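Local coordinates for protein mannose-specific lectin 3 chain 2 (Crocus vernus, PDB 3MEZ) that serves as one of the two kinds of chain in a heterotetrameric lectin that probably binds mannose and probably agglutinates trypsin-treated rabbit erythrocytes weakly, at residues B[14-18]-B[28-32]; B[48-52]-B[78-82]. All blocks are in the same frame, centred on the assembly; numbering follows the deposited sequence.

Interaction 1: B[14-18]-B[28-32]; sequences VMYDN and LVMRD. Unlike the reference sequence in segment 14-18: Met15 (reference Gln).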
# COMPACT_ATOMS: atom_id res chain seq x y z
N VAL B 14 4.15 4.18 -1.79
CA VAL B 14 5.26 3.55 -2.45
C VAL B 14 4.83 2.66 -3.62
O VAL B 14 3.76 2.20 -3.66
CB VAL B 14 6.07 2.68 -1.47
CG1 VAL B 14 6.59 3.47 -0.36
CG2 VAL B 14 5.25 1.57 -0.97
N MET B 15 5.73 2.44 -4.56
CA MET B 15 5.53 1.53 -5.65
C MET B 15 6.72 0.59 -5.78
O MET B 15 7.83 1.03 -5.68
CB MET B 15 5.33 2.27 -6.95
CG MET B 15 4.12 3.09 -7.05
SD MET B 15 3.84 3.72 -8.73
CE MET B 15 5.02 4.90 -8.76
N TYR B 16 6.47 -0.68 -5.96
CA TYR B 16 7.52 -1.64 -6.14
C TYR B 16 7.12 -2.84 -7.00
O TYR B 16 5.97 -3.12 -7.17
CB TYR B 16 8.09 -2.07 -4.80
CG TYR B 16 7.07 -2.62 -3.85
CD1 TYR B 16 6.43 -1.82 -2.96
CD2 TYR B 16 6.72 -3.93 -3.89
CE1 TYR B 16 5.51 -2.28 -2.13
CE2 TYR B 16 5.79 -4.42 -3.06
CZ TYR B 16 5.18 -3.60 -2.18
OH TYR B 16 4.26 -4.11 -1.38
N ASP B 17 8.11 -3.52 -7.54
CA ASP B 17 7.90 -4.76 -8.22
C ASP B 17 6.86 -4.69 -9.33
O ASP B 17 5.97 -5.46 -9.35
CB ASP B 17 7.51 -5.82 -7.22
CG ASP B 17 7.75 -7.20 -7.71
OD1 ASP B 17 8.49 -7.38 -8.64
OD2 ASP B 17 7.16 -8.08 -7.17
N ASN B 18 7.02 -3.71 -10.21
CA ASN B 18 6.23 -3.51 -11.41
C ASN B 18 4.88 -2.83 -11.22
O ASN B 18 4.14 -2.71 -12.13
CB ASN B 18 6.05 -4.78 -12.18
CG ASN B 18 7.33 -5.43 -12.50
OD1 ASN B 18 8.22 -4.81 -13.00
ND2 ASN B 18 7.43 -6.68 -12.23
N LEU B 28 3.63 4.79 -15.73
CA LEU B 28 4.85 4.95 -14.99
C LEU B 28 5.06 3.74 -14.15
O LEU B 28 4.37 3.58 -13.21
CB LEU B 28 4.71 6.13 -14.07
CG LEU B 28 5.75 7.15 -13.65
CD1 LEU B 28 5.64 7.51 -12.24
CD2 LEU B 28 7.15 6.84 -14.02
N VAL B 29 6.06 2.95 -14.48
CA VAL B 29 6.35 1.68 -13.82
C VAL B 29 7.63 1.66 -12.96
O VAL B 29 8.68 2.00 -13.41
CB VAL B 29 6.51 0.54 -14.84
CG1 VAL B 29 6.64 -0.75 -14.16
CG2 VAL B 29 5.38 0.49 -15.81
N MET B 30 7.50 1.25 -11.71
CA MET B 30 8.65 0.98 -10.88
C MET B 30 8.95 -0.48 -11.09
O MET B 30 8.39 -1.34 -10.49
CB MET B 30 8.37 1.27 -9.43
CG MET B 30 9.52 1.03 -8.53
SD MET B 30 10.90 2.15 -8.83
CE MET B 30 12.17 1.09 -9.23
N ARG B 31 9.87 -0.72 -12.00
CA ARG B 31 10.21 -2.04 -12.46
C ARG B 31 10.97 -2.87 -11.44
O ARG B 31 11.62 -2.35 -10.58
CB ARG B 31 11.00 -1.95 -13.77
CG ARG B 31 10.28 -1.33 -14.94
CD ARG B 31 11.13 -1.35 -16.20
NE ARG B 31 10.34 -1.11 -17.40
CZ ARG B 31 10.80 -0.96 -18.63
NH1 ARG B 31 12.07 -1.02 -18.88
NH2 ARG B 31 9.98 -0.77 -19.61
N ASP B 32 10.92 -4.18 -11.61
CA ASP B 32 11.59 -5.12 -10.74
C ASP B 32 13.12 -5.08 -10.89
O ASP B 32 13.79 -5.78 -10.22
CB ASP B 32 11.06 -6.54 -10.89
CG ASP B 32 11.13 -7.05 -12.30
OD1 ASP B 32 12.00 -6.65 -13.05
OD2 ASP B 32 10.30 -7.85 -12.67
O HOH W 1 10.76 -2.56 -7.88
O HOH W 2 8.77 -9.31 -10.29

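Interaction 2: B[48-52]-B[78-82]; sequences WESGT and TVFVS. Unlike the reference sequence in segment 78-82: Thr78 (reference Ser).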
# COMPACT_ATOMS: atom_id res chain seq x y z
N TRP B 48 10.62 8.68 -20.49
CA TRP B 48 11.57 9.07 -19.47
C TRP B 48 11.91 7.84 -18.66
O TRP B 48 11.10 6.97 -18.55
CB TRP B 48 10.93 10.10 -18.56
CG TRP B 48 11.74 10.60 -17.48
CD1 TRP B 48 12.50 11.69 -17.51
CD2 TRP B 48 11.85 10.08 -16.16
NE1 TRP B 48 13.10 11.88 -16.32
CE2 TRP B 48 12.71 10.90 -15.47
CE3 TRP B 48 11.31 8.99 -15.51
CZ2 TRP B 48 13.05 10.67 -14.16
CZ3 TRP B 48 11.64 8.76 -14.23
CH2 TRP B 48 12.50 9.58 -13.56
N GLU B 49 13.11 7.81 -18.11
CA GLU B 49 13.52 6.77 -17.20
C GLU B 49 14.53 7.29 -16.19
O GLU B 49 15.23 8.22 -16.44
CB GLU B 49 14.06 5.58 -17.97
CG GLU B 49 15.40 5.77 -18.54
CD GLU B 49 15.89 4.57 -19.26
OE1 GLU B 49 16.26 3.62 -18.61
OE2 GLU B 49 15.90 4.57 -20.48
N SER B 50 14.57 6.69 -15.02
CA SER B 50 15.57 7.03 -14.06
C SER B 50 16.94 6.52 -14.49
O SER B 50 17.92 7.00 -14.04
CB SER B 50 15.20 6.52 -12.68
OG SER B 50 15.10 5.17 -12.67
N GLY B 51 16.97 5.56 -15.38
CA GLY B 51 18.19 4.88 -15.75
C GLY B 51 18.92 4.22 -14.61
O GLY B 51 20.09 4.35 -14.49
N THR B 52 18.19 3.52 -13.76
CA THR B 52 18.75 2.87 -12.60
C THR B 52 18.58 1.39 -12.65
O THR B 52 18.58 0.76 -11.66
CB THR B 52 18.19 3.41 -11.30
OG1 THR B 52 16.78 3.37 -11.35
CG2 THR B 52 18.64 4.81 -11.07
N THR B 78 19.43 5.44 -1.14
CA THR B 78 18.74 6.02 -2.25
C THR B 78 19.57 5.91 -3.51
O THR B 78 20.63 6.42 -3.59
CB THR B 78 18.36 7.45 -1.99
OG1 THR B 78 19.53 8.24 -2.00
CG2 THR B 78 17.79 7.59 -0.69
N VAL B 79 19.07 5.15 -4.43
CA VAL B 79 19.52 4.98 -5.79
C VAL B 79 19.33 6.18 -6.75
O VAL B 79 20.08 6.36 -7.68
CB VAL B 79 18.91 3.71 -6.33
CG1 VAL B 79 19.11 3.55 -7.71
CG2 VAL B 79 19.55 2.55 -5.64
N PHE B 80 18.25 6.92 -6.57
CA PHE B 80 17.92 8.07 -7.39
C PHE B 80 17.07 9.01 -6.58
O PHE B 80 16.23 8.57 -5.89
CB PHE B 80 17.15 7.60 -8.63
CG PHE B 80 16.40 8.67 -9.35
CD1 PHE B 80 16.91 9.23 -10.48
CD2 PHE B 80 15.18 9.09 -8.91
CE1 PHE B 80 16.20 10.21 -11.14
CE2 PHE B 80 14.51 10.05 -9.56
CZ PHE B 80 15.01 10.60 -10.68
N VAL B 81 17.29 10.31 -6.66
CA VAL B 81 16.35 11.22 -6.11
C VAL B 81 16.10 12.39 -7.06
O VAL B 81 16.98 12.82 -7.75
CB VAL B 81 16.80 11.77 -4.77
CG1 VAL B 81 15.71 12.52 -4.16
CG2 VAL B 81 17.19 10.71 -3.87
N SER B 82 14.89 12.88 -7.08
CA SER B 82 14.57 14.05 -7.83
C SER B 82 15.11 15.28 -7.10
O SER B 82 15.48 15.21 -5.95
CB SER B 82 13.08 14.12 -8.11
OG SER B 82 12.37 14.37 -6.97

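Interaction 1: B[14-18]-B[28-32]
The carboxylate oxygen OD2 of Asp32 accepts a hydrogen bond from Asn18 ND2 at 3.1 Å, nearly straight (167°), and another from a water that also donates to Asp17 OD1. The amide nitrogen reaches Asp32 OD2 from above the carboxylate plane, while that oxygen lies close to the plane of the amide; the two flat groups are turned 72° against each other. The other end of the same amide accepts from the backbone, Asp32 N to Asn18 OD1 at 3.1 Å, from above the carbonyl plane. CG of Asn18 stands anti to its own carbonyl carbon (chi1 -55°), which brings the amide to Asp32. Asn18 N closes the junction with a 2.8 Å bond to Met30 O, and a second water links Asp17 N to Arg31 O. Where the strands lie deeper, contact is mostly apolar: Met15 CB meets Met30 CB at 4.0 Å, though CG of Met30 also lies against the backbone oxygen Met15 O. Met61 of strand 60-63 touches both methionines. Tyr16 OH bonds to Ile2 N of the second subunit. Two hydrogen bonds to Asp32 fix the side-chain amide of Asn18 at both ends, and a third holds its backbone N; the amide N-H and the shared water probably ease the repulsion between Asp17 and Asp32, with Asp17 OD1 4.4 Å from Asp32 OD2.

Interaction 2: B[48-52]-B[78-82]
Aromatic contacts centre on Phe80, whose ring reaches from strand 78-81 toward the end of strand 45-49. Ser50 CB makes a CH-pi contact over one face of this ring, 4.1 Å from the centroid and 20° off the normal. At the far end of the ring, Phe80 CZ meets the edge of the Trp48 indole near its plane, 4.0 Å from Trp48 CH2. The two rings approach from opposite directions with planes at 78°, an oblique pairing. With CG anti to the backbone N in both residues (chi1 -180° in Trp48), the rings extend toward each other. Trp48 also packs edge-to-face with Trp105 of the neighbouring mannose-specific lectin 3 chain 1 subunit.

Aliphatic packing follows beside the ring: Thr52 CG2 lies 3.6 Å from Val79 CG1 and 4.0 Å from Phe80 CB. The hydroxyls of Ser50 and Thr52, in the loop after the strand, have partners elsewhere, Thr52 OG1 bonding to Cys34 O and Ser50 OG to Leu36 N. Ile71 touches Ser50, Thr52 and Phe80 alike. A classic beta bulge sets Val79 and Phe80 opposite Ile71 of strand 69-72, where the chain turns a corner, and the contact as a whole is apolar packing between two sheets of the bulb-type lectin beta-prism II fold.

The two contacts follow one another in the chain: interaction 1 is complete by residue 32, before interaction 2 begins at 48. Their centres lie 12 Å apart and their nearest atoms about 5 Å apart, without touching. Both join the same pair of four-stranded antiparallel sheets. Segments 14-18 and 78-82 reach the two strands that are outermost in one sheet within this chain, whereas 28-32 lies on an inner strand and 48-52 on an outermost strand of the other. The sheets are thus tied at two places, by a largely polar junction at interaction 1 and an apolar one at interaction 2. Cys34, disulfide-bonded to Cys59, lies between them in sequence and touches Val79 of interaction 2.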